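Lactamase_B domain-containing protein (Bacillus lehensis G1, PDB 7EV5) is probably a dizinc hydrolase of the metallo-beta-lactamase fold, with dual activity and structural resemblance to both B3 beta-lactamases and glyoxalase II. Local coordinates at residues V151-Q155 with S189-T195; V125-P129 with K177-L181; M1-I5 with Y15-D20; L52-H56 with E80-L84; F121-F126 with S137-Q141. One frame throughout, in Å; residues are numbered along the deposited sequence. Where two conformers were deposited one is given.

Interaction 1 (V151-Q155 with S189-T195). With ZN (zinc ion), chain C.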
# COMPACT_ATOMS: atom_id res chain seq x y z
N VAL A 151 -3.89 -4.90 -5.63
CA VAL A 151 -4.60 -4.97 -6.90
C VAL A 151 -4.01 -6.05 -7.80
O VAL A 151 -4.73 -6.90 -8.35
CB VAL A 151 -4.59 -3.58 -7.57
CG1 VAL A 151 -5.13 -3.66 -8.97
CG2 VAL A 151 -5.40 -2.60 -6.74
N LEU A 152 -2.69 -6.02 -7.97
CA LEU A 152 -1.98 -6.83 -8.96
C LEU A 152 -0.76 -7.43 -8.29
O LEU A 152 0.06 -6.70 -7.72
CB LEU A 152 -1.54 -5.96 -10.14
CG LEU A 152 -0.70 -6.62 -11.23
CD1 LEU A 152 -1.46 -7.76 -11.91
CD2 LEU A 152 -0.22 -5.60 -12.25
N PHE A 153 -0.62 -8.75 -8.36
CA PHE A 153 0.54 -9.43 -7.80
C PHE A 153 1.29 -10.10 -8.93
O PHE A 153 0.83 -10.16 -10.08
CB PHE A 153 0.11 -10.52 -6.81
CG PHE A 153 -0.80 -10.03 -5.71
CD1 PHE A 153 -0.37 -9.08 -4.80
CD2 PHE A 153 -2.08 -10.56 -5.57
CE1 PHE A 153 -1.21 -8.65 -3.77
CE2 PHE A 153 -2.92 -10.13 -4.54
CZ PHE A 153 -2.48 -9.17 -3.64
N GLN A 154 2.47 -10.62 -8.61
CA GLN A 154 3.18 -11.49 -9.53
C GLN A 154 2.37 -12.77 -9.69
O GLN A 154 2.19 -13.52 -8.73
CB GLN A 154 4.56 -11.81 -8.98
CG GLN A 154 5.43 -12.59 -9.95
CD GLN A 154 6.68 -13.10 -9.28
OE1 GLN A 154 6.62 -13.95 -8.38
NE2 GLN A 154 7.83 -12.58 -9.69
N GLN A 155 1.83 -13.00 -10.89
CA GLN A 155 1.08 -14.20 -11.27
C GLN A 155 -0.33 -14.30 -10.70
O GLN A 155 -0.99 -15.33 -10.89
CB GLN A 155 1.85 -15.50 -10.98
CG GLN A 155 3.03 -15.75 -11.90
CD GLN A 155 2.59 -16.01 -13.33
OE1 GLN A 155 2.88 -15.23 -14.23
NE2 GLN A 155 1.87 -17.11 -13.53
N SER A 189 3.79 -4.67 -4.78
CA SER A 189 2.47 -5.05 -4.31
C SER A 189 2.50 -5.50 -2.86
O SER A 189 3.55 -5.62 -2.23
CB SER A 189 1.90 -6.16 -5.20
OG SER A 189 2.58 -7.37 -4.95
N GLY A 190 1.31 -5.72 -2.32
CA GLY A 190 1.18 -6.03 -0.91
C GLY A 190 1.59 -7.43 -0.52
O GLY A 190 1.81 -7.68 0.66
N HIS A 191 1.67 -8.36 -1.48
CA HIS A 191 1.93 -9.75 -1.12
C HIS A 191 2.79 -10.39 -2.20
O HIS A 191 2.47 -10.28 -3.38
CB HIS A 191 0.60 -10.51 -0.96
CG HIS A 191 -0.29 -9.92 0.10
ND1 HIS A 191 -0.20 -10.29 1.42
CD2 HIS A 191 -1.25 -8.97 0.04
CE1 HIS A 191 -1.08 -9.60 2.13
NE2 HIS A 191 -1.72 -8.78 1.31
N GLY A 192 3.86 -11.08 -1.80
CA GLY A 192 4.67 -11.82 -2.74
C GLY A 192 5.76 -11.00 -3.40
O GLY A 192 6.01 -9.84 -3.04
N PRO A 193 6.41 -11.59 -4.40
CA PRO A 193 7.59 -10.96 -5.01
C PRO A 193 7.26 -9.73 -5.85
O PRO A 193 6.14 -9.54 -6.33
CB PRO A 193 8.15 -12.07 -5.92
CG PRO A 193 7.59 -13.34 -5.39
CD PRO A 193 6.24 -12.99 -4.83
N LEU A 194 8.28 -8.90 -6.03
CA LEU A 194 8.19 -7.81 -6.99
C LEU A 194 8.00 -8.35 -8.40
O LEU A 194 8.39 -9.48 -8.72
CB LEU A 194 9.48 -6.98 -6.95
CG LEU A 194 9.79 -6.22 -5.67
CD1 LEU A 194 11.18 -5.62 -5.77
CD2 LEU A 194 8.75 -5.12 -5.43
N THR A 195 7.39 -7.54 -9.26
CA THR A 195 7.25 -7.85 -10.67
C THR A 195 7.28 -6.54 -11.45
O THR A 195 7.58 -5.48 -10.89
CB THR A 195 6.02 -8.73 -10.91
OG1 THR A 195 6.06 -9.23 -12.25
CG2 THR A 195 4.73 -7.96 -10.67
ZN ZN C . -3.03 -7.35 1.90
O HOH W 1 3.53 -10.58 -5.92
O HOH W 2 10.53 -11.25 -8.74
O HOH W 3 8.06 -10.95 -12.36
O HOH W 4 -4.96 -7.25 2.41

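Interaction 2 (V125-P129 with K177-L181)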
# COMPACT_ATOMS: atom_id res chain seq x y z
N VAL A 125 -1.23 9.58 -8.26
CA VAL A 125 -2.14 8.79 -7.45
C VAL A 125 -3.28 8.29 -8.32
O VAL A 125 -3.95 9.08 -8.99
CB VAL A 125 -2.68 9.60 -6.26
CG1 VAL A 125 -3.68 8.79 -5.48
CG2 VAL A 125 -1.53 10.08 -5.38
N PHE A 126 -3.51 6.99 -8.29
CA PHE A 126 -4.63 6.38 -8.99
C PHE A 126 -5.56 5.75 -7.97
O PHE A 126 -5.11 5.05 -7.06
CB PHE A 126 -4.14 5.31 -9.96
CG PHE A 126 -3.24 5.84 -11.04
CD1 PHE A 126 -3.76 6.27 -12.24
CD2 PHE A 126 -1.88 5.91 -10.84
CE1 PHE A 126 -2.92 6.74 -13.25
CE2 PHE A 126 -1.03 6.39 -11.84
CZ PHE A 126 -1.56 6.81 -13.04
N HIS A 127 -6.86 5.96 -8.14
CA HIS A 127 -7.85 5.28 -7.32
C HIS A 127 -8.13 3.94 -8.00
O HIS A 127 -8.63 3.91 -9.13
CB HIS A 127 -9.10 6.14 -7.16
CG HIS A 127 -10.12 5.55 -6.22
ND1 HIS A 127 -11.47 5.68 -6.43
CD2 HIS A 127 -9.98 4.82 -5.09
CE1 HIS A 127 -12.13 5.06 -5.46
NE2 HIS A 127 -11.24 4.53 -4.64
N THR A 128 -7.77 2.83 -7.34
CA THR A 128 -7.76 1.51 -7.96
C THR A 128 -8.55 0.52 -7.12
O THR A 128 -7.99 -0.44 -6.56
CB THR A 128 -6.33 1.00 -8.18
OG1 THR A 128 -5.58 1.09 -6.96
CG2 THR A 128 -5.62 1.82 -9.24
N PRO A 129 -9.87 0.72 -7.01
CA PRO A 129 -10.71 -0.17 -6.20
C PRO A 129 -10.97 -1.53 -6.83
O PRO A 129 -10.57 -1.80 -7.97
CB PRO A 129 -12.02 0.63 -6.06
CG PRO A 129 -12.08 1.41 -7.36
CD PRO A 129 -10.65 1.85 -7.56
N LYS A 177 -6.13 1.50 -15.53
CA LYS A 177 -5.30 2.40 -14.75
C LYS A 177 -3.89 1.89 -14.50
O LYS A 177 -2.95 2.70 -14.47
CB LYS A 177 -5.99 2.70 -13.42
CG LYS A 177 -7.37 3.33 -13.62
CD LYS A 177 -8.06 3.59 -12.32
CE LYS A 177 -9.40 4.25 -12.58
NZ LYS A 177 -10.22 4.33 -11.34
N ILE A 178 -3.70 0.59 -14.32
CA ILE A 178 -2.38 0.07 -13.98
C ILE A 178 -1.58 -0.33 -15.21
O ILE A 178 -0.47 0.15 -15.42
CB ILE A 178 -2.50 -1.07 -12.96
CG1 ILE A 178 -2.98 -0.48 -11.64
CG2 ILE A 178 -1.16 -1.80 -12.80
CD1 ILE A 178 -3.06 -1.47 -10.54
N LEU A 179 -2.14 -1.22 -16.03
CA LEU A 179 -1.40 -1.72 -17.18
C LEU A 179 -1.00 -0.66 -18.21
O LEU A 179 -0.00 -0.90 -18.91
CB LEU A 179 -2.12 -2.92 -17.81
CG LEU A 179 -2.28 -4.13 -16.90
CD1 LEU A 179 -3.00 -5.26 -17.62
CD2 LEU A 179 -0.94 -4.61 -16.34
N PRO A 180 -1.69 0.48 -18.38
CA PRO A 180 -1.17 1.51 -19.30
C PRO A 180 0.13 2.17 -18.85
O PRO A 180 0.74 2.89 -19.65
CB PRO A 180 -2.31 2.53 -19.39
CG PRO A 180 -3.52 1.78 -19.00
CD PRO A 180 -3.06 0.81 -17.94
N LEU A 181 0.57 1.98 -17.60
CA LEU A 181 1.82 2.56 -17.15
C LEU A 181 3.00 1.90 -17.87
O LEU A 181 2.87 0.82 -18.44
CB LEU A 181 1.94 2.37 -15.64
CG LEU A 181 0.97 3.21 -14.83
CD1 LEU A 181 0.97 2.80 -13.37
CD2 LEU A 181 1.30 4.70 -14.97

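Interaction 3 (M1-I5 with Y15-D20)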
# COMPACT_ATOMS: atom_id res chain seq x y z
N MET A 1 16.14 2.40 -4.94
CA MET A 1 15.94 3.40 -3.90
C MET A 1 14.75 3.06 -2.99
O MET A 1 14.18 3.94 -2.36
CB MET A 1 15.75 4.79 -4.52
CG MET A 1 16.94 5.27 -5.34
SD MET A 1 18.47 5.38 -4.39
CE MET A 1 18.11 6.77 -3.32
N PHE A 2 14.39 1.79 -2.92
CA PHE A 2 13.37 1.37 -1.97
C PHE A 2 13.69 -0.03 -1.48
O PHE A 2 14.45 -0.78 -2.11
CB PHE A 2 11.94 1.42 -2.56
CG PHE A 2 11.64 0.32 -3.54
CD1 PHE A 2 11.04 -0.86 -3.13
CD2 PHE A 2 11.94 0.48 -4.89
CE1 PHE A 2 10.77 -1.88 -4.03
CE2 PHE A 2 11.66 -0.53 -5.80
CZ PHE A 2 11.07 -1.71 -5.37
N LYS A 3 13.11 -0.37 -0.33
CA LYS A 3 13.19 -1.71 0.22
C LYS A 3 11.81 -2.30 0.41
O LYS A 3 10.90 -1.63 0.92
CB LYS A 3 13.95 -1.73 1.55
CG LYS A 3 14.30 -3.16 1.96
CD LYS A 3 15.24 -3.24 3.15
CE LYS A 3 15.92 -4.60 3.19
NZ LYS A 3 16.43 -4.93 4.54
N GLN A 4 11.66 -3.55 -0.01
CA GLN A 4 10.50 -4.38 0.29
C GLN A 4 10.74 -5.07 1.62
O GLN A 4 11.75 -5.76 1.80
CB GLN A 4 10.34 -5.42 -0.81
CG GLN A 4 9.16 -6.36 -0.65
CD GLN A 4 9.11 -7.38 -1.76
OE1 GLN A 4 10.10 -8.05 -2.03
NE2 GLN A 4 7.98 -7.46 -2.44
N ILE A 5 9.81 -4.87 2.56
CA ILE A 5 9.95 -5.38 3.93
C ILE A 5 8.70 -6.16 4.31
O ILE A 5 7.71 -5.56 4.76
CB ILE A 5 10.25 -4.24 4.92
CG1 ILE A 5 11.46 -3.42 4.45
CG2 ILE A 5 10.48 -4.79 6.32
CD1 ILE A 5 11.82 -2.24 5.33
N TYR A 15 6.80 -1.06 2.35
CA TYR A 15 7.87 -0.53 1.52
C TYR A 15 8.43 0.72 2.16
O TYR A 15 7.69 1.53 2.72
CB TYR A 15 7.40 -0.20 0.08
CG TYR A 15 7.03 -1.45 -0.65
CD1 TYR A 15 8.00 -2.22 -1.28
CD2 TYR A 15 5.73 -1.91 -0.67
CE1 TYR A 15 7.68 -3.39 -1.92
CE2 TYR A 15 5.39 -3.09 -1.29
CZ TYR A 15 6.37 -3.83 -1.93
OH TYR A 15 6.06 -5.02 -2.57
N VAL A 16 9.75 0.89 2.09
CA VAL A 16 10.37 2.16 2.44
C VAL A 16 11.06 2.69 1.20
O VAL A 16 12.00 2.06 0.69
CB VAL A 16 11.35 2.03 3.61
CG1 VAL A 16 11.94 3.40 3.90
CG2 VAL A 16 10.65 1.49 4.85
N LEU A 17 10.59 3.83 0.71
CA LEU A 17 11.20 4.55 -0.40
C LEU A 17 12.05 5.67 0.18
O LEU A 17 11.61 6.37 1.09
CB LEU A 17 10.10 5.16 -1.28
CG LEU A 17 10.51 6.01 -2.48
CD1 LEU A 17 11.22 5.19 -3.56
CD2 LEU A 17 9.28 6.73 -3.05
N TYR A 18 13.28 5.82 -0.32
CA TYR A 18 14.19 6.79 0.26
C TYR A 18 14.94 7.53 -0.84
O TYR A 18 14.87 7.17 -2.02
CB TYR A 18 15.16 6.13 1.25
CG TYR A 18 15.86 4.91 0.69
CD1 TYR A 18 17.00 5.05 -0.09
CD2 TYR A 18 15.39 3.63 0.94
CE1 TYR A 18 17.64 3.96 -0.62
CE2 TYR A 18 16.02 2.53 0.41
CZ TYR A 18 17.15 2.70 -0.36
OH TYR A 18 17.80 1.60 -0.89
N ASN A 19 15.65 8.58 -0.44
CA ASN A 19 16.49 9.38 -1.32
C ASN A 19 17.90 9.45 -0.74
O ASN A 19 18.18 8.91 0.33
CB ASN A 19 15.89 10.78 -1.58
CG ASN A 19 15.77 11.64 -0.32
OD1 ASN A 19 16.42 11.40 0.70
ND2 ASN A 19 14.92 12.66 -0.39
N ASP A 20 18.80 10.13 -1.47
CA ASP A 20 20.19 10.21 -1.03
C ASP A 20 20.36 11.04 0.24
O ASP A 20 21.33 10.83 0.97
CB ASP A 20 21.08 10.72 -2.16
CG ASP A 20 21.25 9.70 -3.27
OD1 ASP A 20 20.85 8.53 -3.08
OD2 ASP A 20 21.80 10.06 -4.33

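Interaction 4 (L52-H56 with E80-L84). With ZN (zinc ion), chain B.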
# COMPACT_ATOMS: atom_id res chain seq x y z
N LEU A 52 -0.90 4.78 2.91
CA LEU A 52 -1.58 3.50 2.93
C LEU A 52 -2.24 3.25 1.59
O LEU A 52 -3.02 4.07 1.10
CB LEU A 52 -2.64 3.48 4.03
CG LEU A 52 -2.11 3.59 5.46
CD1 LEU A 52 -3.28 3.60 6.42
CD2 LEU A 52 -1.12 2.45 5.79
N THR A 53 -1.94 2.09 0.99
CA THR A 53 -2.67 1.71 -0.20
C THR A 53 -4.13 1.42 0.13
O THR A 53 -5.02 1.69 -0.68
CB THR A 53 -2.03 0.49 -0.89
OG1 THR A 53 -2.13 -0.66 -0.04
CG2 THR A 53 -0.58 0.77 -1.24
N HIS A 54 -4.37 0.85 1.31
CA HIS A 54 -5.70 0.53 1.81
C HIS A 54 -5.57 0.18 3.29
O HIS A 54 -4.45 0.08 3.82
CB HIS A 54 -6.43 -0.54 0.98
CG HIS A 54 -5.84 -1.93 1.02
ND1 HIS A 54 -4.54 -2.21 0.66
CD2 HIS A 54 -6.42 -3.12 1.29
CE1 HIS A 54 -4.34 -3.52 0.73
NE2 HIS A 54 -5.46 -4.09 1.13
N ALA A 55 -6.71 -0.03 3.94
CA ALA A 55 -6.75 -0.13 5.39
C ALA A 55 -7.12 -1.52 5.89
O ALA A 55 -7.57 -1.66 7.03
CB ALA A 55 -7.66 0.94 6.00
N HIS A 56 -6.92 -2.55 5.07
CA HIS A 56 -7.02 -3.90 5.62
C HIS A 56 -6.02 -4.07 6.75
O HIS A 56 -4.93 -3.49 6.75
CB HIS A 56 -6.75 -4.94 4.54
CG HIS A 56 -7.94 -5.24 3.68
ND1 HIS A 56 -7.82 -5.69 2.39
CD2 HIS A 56 -9.26 -5.15 3.93
CE1 HIS A 56 -9.02 -5.88 1.87
NE2 HIS A 56 -9.91 -5.56 2.79
N GLU A 80 -12.20 4.53 3.09
CA GLU A 80 -11.85 3.59 4.16
C GLU A 80 -11.49 4.29 5.46
O GLU A 80 -10.89 3.68 6.34
CB GLU A 80 -10.73 2.65 3.70
CG GLU A 80 -11.22 1.67 2.63
CD GLU A 80 -10.10 0.83 2.03
OE1 GLU A 80 -9.03 0.72 2.65
OE2 GLU A 80 -10.31 0.29 0.94
N ARG A 81 -11.90 5.56 5.63
CA ARG A 81 -11.49 6.32 6.80
C ARG A 81 -11.95 5.69 8.11
O ARG A 81 -11.26 5.82 9.13
CB ARG A 81 -11.99 7.77 6.69
CG ARG A 81 -13.51 7.96 6.77
CD ARG A 81 -13.87 9.46 6.73
NE ARG A 81 -15.30 9.71 6.57
CZ ARG A 81 -16.15 9.94 7.57
NH1 ARG A 81 -15.72 9.94 8.83
NH2 ARG A 81 -17.43 10.15 7.30
N HIS A 82 -13.09 5.00 8.11
CA HIS A 82 -13.57 4.33 9.32
C HIS A 82 -12.87 3.00 9.57
O HIS A 82 -13.04 2.44 10.66
CB HIS A 82 -15.07 4.05 9.22
CG HIS A 82 -15.92 5.27 9.09
ND1 HIS A 82 -15.93 6.27 10.05
CD2 HIS A 82 -16.78 5.66 8.13
CE1 HIS A 82 -16.77 7.22 9.67
NE2 HIS A 82 -17.30 6.88 8.51
N TRP A 83 -12.11 2.49 8.61
CA TRP A 83 -11.59 1.13 8.74
C TRP A 83 -10.43 1.04 9.71
O TRP A 83 -10.20 -0.03 10.29
CB TRP A 83 -11.12 0.62 7.38
CG TRP A 83 -12.23 0.28 6.44
CD1 TRP A 83 -13.50 0.77 6.44
CD2 TRP A 83 -12.15 -0.63 5.35
NE1 TRP A 83 -14.23 0.22 5.41
CE2 TRP A 83 -13.43 -0.66 4.73
CE3 TRP A 83 -11.14 -1.44 4.85
CZ2 TRP A 83 -13.70 -1.46 3.61
CZ3 TRP A 83 -11.41 -2.24 3.74
CH2 TRP A 83 -12.69 -2.24 3.14
N LEU A 84 -9.66 2.11 9.90
CA LEU A 84 -8.47 2.03 10.75
C LEU A 84 -8.83 1.64 12.17
O LEU A 84 -8.14 0.83 12.80
CB LEU A 84 -7.75 3.38 10.75
CG LEU A 84 -7.07 3.77 9.44
CD1 LEU A 84 -6.42 5.14 9.63
CD2 LEU A 84 -6.04 2.74 8.97
ZN ZN B . -6.03 -6.07 1.32
O HOH W 4 -4.96 -7.25 2.41

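Interaction 5 (F121-F126 with S137-Q141)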
# COMPACT_ATOMS: atom_id res chain seq x y z
N PHE A 121 9.50 13.96 -2.76
CA PHE A 121 8.97 12.80 -3.47
C PHE A 121 7.63 13.18 -4.08
O PHE A 121 6.70 13.56 -3.35
CB PHE A 121 8.73 11.63 -2.52
CG PHE A 121 9.95 11.18 -1.76
CD1 PHE A 121 10.79 10.20 -2.28
CD2 PHE A 121 10.24 11.70 -0.52
CE1 PHE A 121 11.89 9.76 -1.57
CE2 PHE A 121 11.36 11.28 0.19
CZ PHE A 121 12.18 10.30 -0.34
N THR A 122 7.51 13.07 -5.40
CA THR A 122 6.22 13.29 -6.04
C THR A 122 5.67 11.98 -6.58
O THR A 122 6.40 11.17 -7.15
CB THR A 122 6.30 14.36 -7.14
OG1 THR A 122 6.75 15.58 -6.56
CG2 THR A 122 4.92 14.60 -7.75
N PHE A 123 4.37 11.79 -6.37
CA PHE A 123 3.67 10.60 -6.80
C PHE A 123 2.47 10.99 -7.64
O PHE A 123 1.84 12.02 -7.40
CB PHE A 123 3.12 9.84 -5.58
CG PHE A 123 4.16 9.46 -4.58
CD1 PHE A 123 4.94 8.32 -4.77
CD2 PHE A 123 4.37 10.23 -3.46
CE1 PHE A 123 5.91 7.97 -3.84
CE2 PHE A 123 5.33 9.89 -2.53
CZ PHE A 123 6.10 8.76 -2.71
N SER A 124 2.20 10.17 -8.65
CA SER A 124 0.89 10.16 -9.28
C SER A 124 0.01 9.18 -8.51
O SER A 124 0.46 8.10 -8.12
CB SER A 124 1.00 9.70 -10.74
OG SER A 124 1.56 10.72 -11.55
N VAL A 125 -1.23 9.58 -8.26
CA VAL A 125 -2.14 8.79 -7.45
C VAL A 125 -3.28 8.29 -8.32
O VAL A 125 -3.95 9.08 -8.99
CB VAL A 125 -2.68 9.60 -6.26
CG1 VAL A 125 -3.68 8.79 -5.48
CG2 VAL A 125 -1.53 10.08 -5.38
N PHE A 126 -3.51 6.99 -8.29
CA PHE A 126 -4.63 6.38 -8.99
C PHE A 126 -5.56 5.75 -7.97
O PHE A 126 -5.11 5.05 -7.06
CB PHE A 126 -4.14 5.31 -9.96
CG PHE A 126 -3.24 5.84 -11.04
CD1 PHE A 126 -3.76 6.27 -12.24
CD2 PHE A 126 -1.88 5.91 -10.84
CE1 PHE A 126 -2.92 6.74 -13.25
CE2 PHE A 126 -1.03 6.39 -11.84
CZ PHE A 126 -1.56 6.81 -13.04
N SER A 137 -3.22 3.47 -5.62
CA SER A 137 -1.88 3.10 -6.08
C SER A 137 -1.05 4.36 -6.26
O SER A 137 -1.51 5.35 -6.86
CB SER A 137 -1.96 2.34 -7.40
OG SER A 137 -2.69 1.14 -7.21
N TYR A 138 0.17 4.33 -5.74
CA TYR A 138 1.06 5.49 -5.76
C TYR A 138 2.18 5.22 -6.76
O TYR A 138 3.01 4.33 -6.54
CB TYR A 138 1.66 5.71 -4.37
CG TYR A 138 0.67 5.88 -3.23
CD1 TYR A 138 0.15 7.13 -2.92
CD2 TYR A 138 0.26 4.79 -2.46
CE1 TYR A 138 -0.73 7.31 -1.87
CE2 TYR A 138 -0.62 4.96 -1.40
CZ TYR A 138 -1.11 6.22 -1.12
OH TYR A 138 -1.98 6.42 -0.07
N TYR A 139 2.21 5.99 -7.84
CA TYR A 139 3.21 5.82 -8.89
C TYR A 139 4.33 6.83 -8.67
O TYR A 139 4.09 8.05 -8.66
CB TYR A 139 2.57 6.01 -10.26
CG TYR A 139 3.52 6.00 -11.43
CD1 TYR A 139 4.38 4.93 -11.64
CD2 TYR A 139 3.52 7.03 -12.36
CE1 TYR A 139 5.25 4.91 -12.73
CE2 TYR A 139 4.37 7.02 -13.44
CZ TYR A 139 5.24 5.96 -13.62
OH TYR A 139 6.08 5.95 -14.71
N TYR A 140 5.55 6.33 -8.50
CA TYR A 140 6.75 7.15 -8.32
C TYR A 140 7.53 7.10 -9.63
O TYR A 140 8.26 6.15 -9.90
CB TYR A 140 7.57 6.56 -7.19
CG TYR A 140 8.79 7.35 -6.78
CD1 TYR A 140 8.68 8.67 -6.36
CD2 TYR A 140 10.06 6.76 -6.78
CE1 TYR A 140 9.79 9.39 -5.96
CE2 TYR A 140 11.18 7.48 -6.38
CZ TYR A 140 11.03 8.79 -5.97
OH TYR A 140 12.13 9.52 -5.57
N GLN A 141 7.38 8.15 -10.45
CA GLN A 141 7.97 8.11 -11.79
C GLN A 141 9.50 8.11 -11.74
O GLN A 141 10.15 7.43 -12.55
CB GLN A 141 7.44 9.27 -12.64
CG GLN A 141 7.95 9.25 -14.07
CD GLN A 141 6.99 9.91 -15.05
OE1 GLN A 141 6.02 10.54 -14.65
NE2 GLN A 141 7.28 9.77 -16.34
O HOH W 5 5.84 10.45 -9.78

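Interaction 1 (V151-Q155 with S189-T195)
At the rim of the dizinc site of this metallo-beta-lactamase fold, Phe153 lies beside His191, a zinc ligand. The two side chains run the same way, with CE1 of Phe153 3.8 Å from CD2 of His191 and in the plane of the imidazole, at its edge. The ring planes stand at 80°. Phe153 CG sits anti to the carbonyl carbon (chi1 -54°), which swings the phenyl ring toward the loop; its CD1 edge meets Ser189 OG at 3.4 Å. NE2 of His191 binds the zinc at 2.0 Å, and Asp58, His59, Asp150 and water 4 complete the site. Farther along, water 1 bridges the backbones, accepting from Gln154 N at 2.9 Å and sitting within donating distance of the carbonyls of His191 and Pro193. In the conformer modelled here, the extended side chain of Gln154 crosses Pro193 at about a right angle, putting OE1 3.2 Å from the proline CG. In this copy NE2 gives a hydrogen bond to water 3, which donates to Thr195 OG1 at 2.6 Å; that hydroxyl is also bonded to Glu200. A histidine delivered by the loop after a core strand, as here, is characteristic of the second zinc site in B3 enzymes and glyoxalase II.

Interaction 2 (V125-P129 with K177-L181)
Phe126 packs against the C-terminal end of helix 167-178 where strand 121-127 of the alpha-beta-beta-alpha metallo-beta-lactamase sandwich passes beside it. CG of Phe126 is anti to the carbonyl carbon (chi1 -62°), and the ring reaches the helix end: the carbonyl O of Lys177 stands 4.2 Å above one face, away from the ring centre, while CZ of Phe126 lies 4.0 Å from CD2 of Leu181. The Phe126 and Leu181 side chains point past one another from opposite ends. Leu181 is brought there by the type I turn of residues 178-181, closed by the bond from Leu181 N to Ile178 O at 3.0 Å. Next comes His127, whose CB points away from the helix; its ring stacks on that of His77 and its NE2 is bonded to the carbonyl of Pro133. What it offers to the helix is its backbone carbonyl. Thr128 then sets its methyl CG2 against the helix, 4.2 Å from CG1 of Ile178, and its hydroxyl is engaged by Ser137 on the neighbouring strand. Lys177 reaches across to the strand with every torsion beyond CG extended, laying its methylenes alongside the strand end. NZ of Lys177 meets His127 O at 2.8 Å, nearly along the C=O axis at 164°.

Interaction 3 (M1-I5 with Y15-D20)
Tyr18 N donates to Met1 O at 2.9 Å, and Lys3 and Val16 exchange a pair of backbone bonds, so strands 2-5 and 15-18 run antiparallel at 170° with axes 4.6 Å apart. This is the N-terminal beta hairpin at the edge of one of the two sheets of the metallo-beta-lactamase sandwich. Lys3 and Val16 form the hydrogen-bonded pair; Phe2 with Leu17 and Gln4 with Tyr15 are non-hydrogen-bonded pairs, their side chains on the other face. There the Phe2 and Tyr15 rings run the same way, CD1 to CD1 at 3.8 Å, their planes 61° apart. On the face of Lys3 and Val16, CD1 of Ile5 rests on CG2 of Val16, beside Trp39 of helix 33-42. A chi1 of 51° tucks the Tyr18 ring back over the first peptide: Met1 O sits 3.4 Å above the centre of the Tyr18 ring. The Met1 side chain, bent at both later torsions, makes an oblique Met-aromatic contact with the same ring and brings CE to 3.3 Å from Asp20 OD1. Gln4, extended along Tyr15, gives its NE2 to Tyr15 OH at 3.1 Å, tilted from the amide plane; that hydroxyl is also bonded to Ser189 O.

Interaction 4 (L52-H56 with E80-L84)
Glu80 and Ala55 make the polar link between these two loops. The glutamate chain is extended beyond CG, and its OE1 takes the backbone N-H of Ala55 at 2.8 Å. OE1 also lies 3.3 Å from CB of His54. The other oxygen, OE2, is bonded to Ser132 OG and Gly134 N, so the buried carboxylate is held through both oxygens, ties the 52-56 loop to the one that follows His131, and would probably stay ionised. CG of Glu80 lies over the centre of the Trp83 indole, 3.6 Å above its plane, and the backbone turns so that Trp83 N reaches Glu80 O. Residues 52-56 carry the first two histidines of the HxHxDH signature of the metallo-beta-lactamase superfamily: His54 NE2 and His56 ND1 each bind the same zinc at 2.1 Å, with His131 and water 4 as further ligands; Asp150 also belongs to the site. His54 is steadied at ND1, which donates in the ring plane to Thr53 OG1 at 2.9 Å, and that hydroxyl is bonded to Asp28. Trp83 sets its CB against CB of Ala55 and sends CZ3 to 3.6 Å from CD2 of His56; these rings run the same way with planes 26° apart, but are slid so far that they barely overlap. CD2 of Leu84 touches both CB of Ala55 and CD1 of Leu52, 3.9 Å from the latter.

Interaction 5 (F121-F126 with S137-Q141)
Ser124 and Tyr139 trade two backbone bonds, both 2.8 Å between N and O, and Phe126 with Ser137 repeats the exchange farther on. Between them Val125 and Tyr138 form a non-hydrogen-bonded pair whose side chains run alongside each other, CG2 of Val125 4.2 Å from CD1 of Tyr138. On the face of Ser124 and Phe126, CB of Tyr139 meets the phenyl edge of Phe126 in its plane, 3.9 Å from CE2 of Phe126, and CB of Ser124 touches the edge of the tyrosine ring. Toward the far end, Tyr140 holds CG anti to its backbone N (chi1 -174°), which turns the ring across Phe123, CE1 of Phe123 to CD1 of Tyr140 at 3.8 Å with planes at 43°. The OH of Tyr140 then comes to 3.6 Å from Phe121 CD1. Where direct pairing stops, water 5 continues it, donating to Thr122 O and Tyr139 O and accepting from Gln141 N at 2.8 Å. In the next layer Leu17 of the facing sheet packs against Phe121, Phe123 and Tyr140, and the Tyr138 hydroxyl is bonded to Leu52 O. This is an antiparallel beta hairpin turning Phe121, Phe123 and Tyr140 toward the facing sheet of the metallo-beta-lactamase sandwich.

Interactions 4 and 5 are the buried contacts; interactions 1, 2 and 3 are only partly buried. Interactions 3 and 5 are hairpins, one in each sheet, and they meet in the sandwich core, where Leu17 touches Phe123 and Tyr140. Interaction 2 starts from the strand used in interaction 5 but turns to a helix outside the sheet, trading backbone ladders for a lysine bond and apolar packing; it also touches interaction 1 through Val151 and Ile178. Interactions 1 and 4, centres about 19 Å apart, are loop contacts of the two zinc sites and share water 4. Water bridges one, a buried carboxylate the other.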